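Local coordinates for protein manganese lipoxygenase (Gaeumannomyces graminis, PDB 5FX8) that uses a manganese centre to oxygenate linoleic and alpha-linolenic acids to 11S- and 13R-hydroperoxy fatty acids, at residues R113-T118 with Q528-V533; L137-W142 with G153-C158. All blocks are in the same frame, centred on the assembly; numbering follows the deposited sequence.

Contact 1. Residues R113-T118 with Q528-V533. With NAG (2-acetamido-2-deoxy-beta-D-glucopyranose), chain K.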
loop_
_atom_site.group_PDB
_atom_site.type_symbol
_atom_site.label_atom_id
_atom_site.label_comp_id
_atom_site.label_asym_id
_atom_site.label_seq_id
_atom_site.Cartn_x
_atom_site.Cartn_y
_atom_site.Cartn_z
ATOM N N ARG A 113 3.444 15.223 -8.786
ATOM C CA ARG A 113 2.901 15.895 -9.959
ATOM C C ARG A 113 1.389 16.155 -9.819
ATOM O O ARG A 113 0.921 17.286 -9.998
ATOM C CB ARG A 113 3.237 15.064 -11.186
ATOM C CG ARG A 113 2.814 15.631 -12.482
ATOM C CD ARG A 113 2.792 14.527 -13.497
ATOM N NE ARG A 113 3.963 13.682 -13.334
ATOM C CZ ARG A 113 4.027 12.422 -13.749
ATOM N NH1 ARG A 113 2.974 11.886 -14.352
ATOM N NH2 ARG A 113 5.140 11.704 -13.562
ATOM N N GLU A 114 0.613 15.141 -9.430
ATOM C CA GLU A 114 -0.827 15.335 -9.297
ATOM C C GLU A 114 -1.199 16.182 -8.085
ATOM O O GLU A 114 -2.285 16.764 -8.059
ATOM C CB GLU A 114 -1.539 13.969 -9.241
ATOM C CG GLU A 114 -1.131 13.075 -10.392
ATOM C CD GLU A 114 -2.066 11.912 -10.671
ATOM O OE1 GLU A 114 -2.264 11.069 -9.787
ATOM O OE2 GLU A 114 -2.602 11.819 -11.791
ATOM N N ALA A 115 -0.344 16.253 -7.074
ATOM C CA ALA A 115 -0.572 17.194 -5.983
ATOM C C ALA A 115 -0.338 18.618 -6.443
ATOM O O ALA A 115 -1.058 19.540 -6.047
ATOM C CB ALA A 115 0.344 16.879 -4.808
ATOM N N ASN A 116 0.677 18.816 -7.268
ATOM C CA ASN A 116 0.945 20.148 -7.757
ATOM C C ASN A 116 -0.190 20.616 -8.644
ATOM O O ASN A 116 -0.616 21.772 -8.562
ATOM C CB ASN A 116 2.286 20.161 -8.487
ATOM C CG ASN A 116 3.443 20.477 -7.574
ATOM O OD1 ASN A 116 4.018 21.537 -7.674
ATOM N ND2 ASN A 116 3.786 19.567 -6.682
ATOM N N GLU A 117 -0.728 19.715 -9.467
ATOM C CA GLU A 117 -1.862 20.085 -10.302
ATOM C C GLU A 117 -3.085 20.388 -9.450
ATOM O O GLU A 117 -3.768 21.400 -9.654
ATOM C CB GLU A 117 -2.165 18.985 -11.310
ATOM C CG GLU A 117 -1.076 18.752 -12.377
ATOM C CD GLU A 117 -1.212 17.379 -13.082
ATOM O OE1 GLU A 117 -2.198 16.665 -12.803
ATOM O OE2 GLU A 117 -0.332 16.992 -13.889
ATOM N N THR A 118 -3.364 19.523 -8.479
ATOM C CA THR A 118 -4.505 19.735 -7.603
ATOM C C THR A 118 -4.437 21.103 -6.941
ATOM O O THR A 118 -5.437 21.827 -6.879
ATOM C CB THR A 118 -4.546 18.632 -6.548
ATOM O OG1 THR A 118 -4.580 17.354 -7.191
ATOM C CG2 THR A 118 -5.749 18.793 -5.662
ATOM N N GLN A 528 -2.156 22.428 3.062
ATOM C CA GLN A 528 -2.037 21.344 4.009
ATOM C C GLN A 528 -2.909 20.169 3.598
ATOM O O GLN A 528 -2.509 19.014 3.763
ATOM C CB GLN A 528 -2.399 21.853 5.399
ATOM C CG GLN A 528 -1.543 23.004 5.830
ATOM C CD GLN A 528 -2.035 23.721 7.055
ATOM O OE1 GLN A 528 -3.231 23.923 7.247
ATOM N NE2 GLN A 528 -1.105 24.124 7.897
ATOM N N ALA A 529 -4.091 20.459 3.043
ATOM C CA ALA A 529 -5.010 19.432 2.579
ATOM C C ALA A 529 -4.446 18.690 1.383
ATOM O O ALA A 529 -4.532 17.458 1.304
ATOM C CB ALA A 529 -6.345 20.063 2.218
ATOM N N VAL A 530 -3.878 19.428 0.432
ATOM C CA VAL A 530 -3.203 18.782 -0.685
ATOM C C VAL A 530 -2.045 17.945 -0.182
ATOM O O VAL A 530 -1.723 16.901 -0.754
ATOM C CB VAL A 530 -2.748 19.835 -1.713
ATOM C CG1 VAL A 530 -1.972 19.210 -2.812
ATOM C CG2 VAL A 530 -3.943 20.498 -2.297
ATOM N N GLU A 531 -1.416 18.367 0.903
ATOM C CA GLU A 531 -0.248 17.650 1.377
ATOM C C GLU A 531 -0.653 16.373 2.096
ATOM O O GLU A 531 0.070 15.366 2.054
ATOM C CB GLU A 531 0.578 18.568 2.273
ATOM C CG GLU A 531 2.054 18.633 1.940
ATOM C CD GLU A 531 2.338 18.869 0.463
ATOM O OE1 GLU A 531 2.320 20.044 0.035
ATOM O OE2 GLU A 531 2.602 17.877 -0.265
ATOM N N GLN A 532 -1.814 16.397 2.754
ATOM C CA GLN A 532 -2.345 15.176 3.332
ATOM C C GLN A 532 -2.733 14.203 2.229
ATOM O O GLN A 532 -2.256 13.061 2.197
ATOM C CB GLN A 532 -3.520 15.495 4.252
ATOM C CG GLN A 532 -4.444 14.308 4.452
ATOM C CD GLN A 532 -5.362 14.383 5.662
ATOM O OE1 GLN A 532 -5.227 15.233 6.540
ATOM N NE2 GLN A 532 -6.310 13.478 5.703
ATOM N N VAL A 533 -3.516 14.664 1.258
ATOM C CA VAL A 533 -3.894 13.736 0.207
ATOM C C VAL A 533 -2.662 13.230 -0.533
ATOM O O VAL A 533 -2.639 12.094 -0.989
ATOM C CB VAL A 533 -4.940 14.361 -0.737
ATOM C CG1 VAL A 533 -5.377 13.361 -1.755
ATOM C CG2 VAL A 533 -6.122 14.744 0.036
HETATM C C1 NAG K . 4.883 19.802 -5.788
HETATM C C2 NAG K . 4.384 19.693 -4.371
HETATM C C3 NAG K . 5.526 19.920 -3.395
HETATM C C4 NAG K . 6.648 18.946 -3.695
HETATM C C5 NAG K . 7.065 19.121 -5.136
HETATM C C6 NAG K . 8.111 18.139 -5.571
HETATM C C7 NAG K . 2.205 20.386 -3.488
HETATM C C8 NAG K . 1.212 21.493 -3.403
HETATM N N2 NAG K . 3.323 20.656 -4.159
HETATM O O3 NAG K . 5.084 19.676 -2.073
HETATM O O4 NAG K . 7.745 19.179 -2.824
HETATM O O5 NAG K . 5.936 18.905 -5.986
HETATM O O6 NAG K . 8.363 18.326 -6.954
HETATM O O7 NAG K . 2.015 19.310 -2.960
#
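Val530 reaches across to Ala115 with its CG1 methyl, which lies 3.8 Å from Ala115 CB. The other branch, CG2, meets the CG2 methyl of Thr118 at a looser 4.2 Å, the two side chains running antiparallel alongside each other. With CG1 anti to its backbone N (chi1 176°), Val530 splits its two methyls between residues one turn apart on the facing helix. Ala115 suits its place because a lone methyl lets the backbones come close, with its CA only 6.1 Å from that of Val530.

No hydrogen bond links the segments, so this is plain helix-helix packing: the long helix 86-124 lies against helix 526-539 in the lipoxygenase fold, away from the manganese site. Phe119 and Ile122, farther along helix 86-124, extend the apolar seat for Val530. Thr118 suits a place that asks for both characters: its methyl faces Val530 while its hydroxyl is bonded within its own helix. OG1 sits beside the backbone N and bonds to Glu114 O at 2.5 Å, tilted 20° from the carbonyl plane; the same oxygen also accepts the Thr118 backbone N-H.

Along one border of the apolar patch runs a sugar. Asn116 ND2 is joined to C1 of the N-acetylglucosamine, and the acetamido group folds back over the helix pair, its O7 lying 3.5 Å from Ala115 CB and its C8 methyl 4.0 Å from Val530 CG1. Asn116 OD1 is hydrogen-bonded to Thr108 of the second subunit, where Tyr112 OH also bonds to the sugar.

Contact 2. Residues L137-W142 with G153-C158. Unlike the reference sequence in segment 153-158: Cys158 (reference Tyr). With NAG (2-acetamido-2-deoxy-beta-D-glucopyranose), chain D.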
loop_
_atom_site.group_PDB
_atom_site.type_symbol
_atom_site.label_atom_id
_atom_site.label_comp_id
_atom_site.label_asym_id
_atom_site.label_seq_id
_atom_site.Cartn_x
_atom_site.Cartn_y
_atom_site.Cartn_z
ATOM N N LEU A 137 -10.557 19.088 -3.852
ATOM C CA LEU A 137 -9.378 18.295 -3.595
ATOM C C LEU A 137 -9.362 16.981 -4.374
ATOM O O LEU A 137 -8.284 16.454 -4.656
ATOM C CB LEU A 137 -9.342 18.061 -2.106
ATOM C CG LEU A 137 -8.089 17.711 -1.365
ATOM C CD1 LEU A 137 -7.041 18.706 -1.664
ATOM C CD2 LEU A 137 -8.495 17.756 0.081
ATOM N N TYR A 138 -10.522 16.458 -4.763
ATOM C CA TYR A 138 -10.629 15.100 -5.283
ATOM C C TYR A 138 -11.219 15.014 -6.681
ATOM O O TYR A 138 -10.820 14.154 -7.462
ATOM C CB TYR A 138 -11.481 14.256 -4.327
ATOM C CG TYR A 138 -10.893 14.062 -2.952
ATOM C CD1 TYR A 138 -9.777 13.277 -2.773
ATOM C CD2 TYR A 138 -11.457 14.652 -1.851
ATOM C CE1 TYR A 138 -9.242 13.091 -1.554
ATOM C CE2 TYR A 138 -10.927 14.471 -0.618
ATOM C CZ TYR A 138 -9.819 13.685 -0.478
ATOM O OH TYR A 138 -9.263 13.479 0.745
ATOM N N ASN A 139 -12.175 15.858 -7.022
ATOM C CA ASN A 139 -12.877 15.696 -8.286
ATOM C C ASN A 139 -11.932 15.915 -9.445
ATOM O O ASN A 139 -11.419 17.016 -9.632
ATOM C CB ASN A 139 -14.038 16.667 -8.367
ATOM C CG ASN A 139 -15.104 16.340 -7.368
ATOM O OD1 ASN A 139 -15.142 15.229 -6.838
ATOM N ND2 ASN A 139 -15.975 17.299 -7.090
ATOM N N GLY A 140 -11.712 14.872 -10.232
ATOM C CA GLY A 140 -10.919 14.993 -11.429
ATOM C C GLY A 140 -9.436 14.862 -11.218
ATOM O O GLY A 140 -8.679 14.977 -12.182
ATOM N N HIS A 141 -8.992 14.623 -9.998
ATOM C CA HIS A 141 -7.581 14.604 -9.695
ATOM C C HIS A 141 -7.174 13.223 -9.228
ATOM O O HIS A 141 -8.009 12.347 -8.984
ATOM C CB HIS A 141 -7.228 15.644 -8.632
ATOM C CG HIS A 141 -7.447 17.055 -9.073
ATOM N ND1 HIS A 141 -6.640 17.679 -9.997
ATOM C CD2 HIS A 141 -8.383 17.964 -8.719
ATOM C CE1 HIS A 141 -7.071 18.909 -10.194
ATOM N NE2 HIS A 141 -8.126 19.108 -9.428
ATOM N N TRP A 142 -5.859 13.051 -9.125
ATOM C CA TRP A 142 -5.265 11.827 -8.617
ATOM C C TRP A 142 -5.626 10.623 -9.470
ATOM O O TRP A 142 -5.681 9.504 -8.975
ATOM C CB TRP A 142 -5.676 11.580 -7.174
ATOM C CG TRP A 142 -5.610 12.774 -6.327
ATOM C CD1 TRP A 142 -6.645 13.549 -5.932
ATOM C CD2 TRP A 142 -4.444 13.322 -5.726
ATOM N NE1 TRP A 142 -6.200 14.566 -5.122
ATOM C CE2 TRP A 142 -4.847 14.446 -4.981
ATOM C CE3 TRP A 142 -3.094 12.978 -5.749
ATOM C CZ2 TRP A 142 -3.953 15.226 -4.279
ATOM C CZ3 TRP A 142 -2.212 13.752 -5.047
ATOM C CH2 TRP A 142 -2.642 14.863 -4.322
ATOM N N GLY A 153 -19.302 7.824 -2.505
ATOM C CA GLY A 153 -20.217 8.193 -1.465
ATOM C C GLY A 153 -19.565 8.819 -0.269
ATOM O O GLY A 153 -20.270 9.325 0.601
ATOM N N MET A 154 -18.242 8.801 -0.194
ATOM C CA MET A 154 -17.582 9.373 0.966
ATOM C C MET A 154 -17.708 10.895 0.978
ATOM O O MET A 154 -17.746 11.500 2.054
ATOM C CB MET A 154 -16.118 8.914 0.986
ATOM C CG MET A 154 -15.343 9.213 2.264
ATOM S SD MET A 154 -15.974 8.313 3.690
ATOM C CE MET A 154 -15.529 6.667 3.245
ATOM N N LEU A 155 -17.822 11.529 -0.191
ATOM C CA LEU A 155 -18.011 12.974 -0.223
ATOM C C LEU A 155 -19.482 13.373 -0.232
ATOM O O LEU A 155 -19.881 14.285 0.502
ATOM C CB LEU A 155 -17.303 13.567 -1.432
ATOM C CG LEU A 155 -15.783 13.571 -1.337
ATOM C CD1 LEU A 155 -15.207 13.926 -2.666
ATOM C CD2 LEU A 155 -15.358 14.577 -0.293
ATOM N N SER A 156 -20.298 12.685 -1.030
ATOM C CA SER A 156 -21.715 13.015 -1.134
ATOM C C SER A 156 -22.426 12.894 0.197
ATOM O O SER A 156 -23.353 13.657 0.482
ATOM C CB SER A 156 -22.389 12.097 -2.129
ATOM O OG SER A 156 -21.549 11.900 -3.221
ATOM N N ASN A 157 -22.053 11.904 0.999
ATOM C CA ASN A 157 -22.829 11.526 2.168
ATOM C C ASN A 157 -22.032 11.737 3.439
ATOM O O ASN A 157 -22.250 11.051 4.432
ATOM C CB ASN A 157 -23.297 10.080 2.054
ATOM C CG ASN A 157 -23.945 9.791 0.727
ATOM O OD1 ASN A 157 -24.442 10.696 0.075
ATOM N ND2 ASN A 157 -23.944 8.521 0.315
ATOM N N CYS A 158 -21.118 12.709 3.421
ATOM C CA CYS A 158 -20.096 12.753 4.455
ATOM C C CYS A 158 -20.685 13.110 5.808
ATOM O O CYS A 158 -20.132 12.726 6.839
ATOM C CB CYS A 158 -18.965 13.709 4.054
ATOM S SG CYS A 158 -19.195 15.501 4.225
HETATM C C1 NAG D . -24.549 8.055 -0.908
HETATM C C2 NAG D . -26.090 8.151 -0.860
HETATM C C3 NAG D . -26.712 7.642 -2.158
HETATM C C4 NAG D . -26.036 8.261 -3.372
HETATM C C5 NAG D . -24.536 8.065 -3.263
HETATM C C6 NAG D . -23.775 8.651 -4.422
HETATM C C7 NAG D . -27.191 7.997 1.329
HETATM C C8 NAG D . -27.699 7.072 2.388
HETATM N N2 NAG D . -26.625 7.415 0.270
HETATM O O3 NAG D . -28.097 7.971 -2.162
HETATM O O4 NAG D . -26.511 7.651 -4.567
HETATM O O5 NAG D . -24.065 8.704 -2.071
HETATM O O6 NAG D . -23.526 10.030 -4.219
HETATM O O7 NAG D . -27.277 9.208 1.432
#
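Leu155 and Tyr138 both set CG beside their own backbone N, at chi1 -71° and -64°, and this choice turns the leucine's branched end and the tyrosine ring toward one another. Leu155 CD1 arrives obliquely at the ring, 3.9 Å from CD2 and 4.1 Å from Tyr138 CB. Two beta turns carry the pair in the long loop between helices 86-124 and 161-166: a type II turn from Tyr138 to His141 and a type I turn from Leu155 to Cys158. The backbones stay well apart, 9.2 Å between the CA atoms of Tyr138 and Leu155, and the gap is spanned by the tyrosine ring and the branched end of the leucine. Asn139 adds a slight touch through OD1, and its polar end suits a solvent-exposed position.

Tyr138 is apolar where it meets Leu155 but polar at its far end, where OH bonds to Leu493 N; Leu137 CB lies over one face of the ring, offset toward its edge. Gly140 fits the type II turn with its positive phi of 85°, at which a CB would press on the preceding carbonyl oxygen. Nearby, the indole of Trp142 closes the segment back on itself: NE1 donates to Leu137 O at 2.9 Å, and the acceptor lies in the ring plane.

On the second turn Asn157 bears an N-linked glycan. Its ND2 remains a donor, bonding to Pro601 O, and the sugar is also hydrogen-bonded to Gly595 O. Ser156, small and polar, fits beside the glycan: its OG shares a hydrogen bond of 2.9 Å with the sugar's O6.

How the contacts relate
From the N terminus, the chain first runs along helix 86-124, whose residues 113-118 form one half of contact 1. It then enters the loop before helix 161-166, where contact 2 closes a small loop between 137-142 and 153-158. More than 350 residues later, helix 526-539 supplies 528-533 and completes contact 1, so contact 2 is nested inside the much larger loop that contact 1 closes. Their centres are 14 Å apart, and the two touch directly: Val533 packs on Trp142 and on Tyr138, while His141 meets Thr118. Segment 137-142 thus lies against both helices and joins them to the glycosylated turn at 153-158.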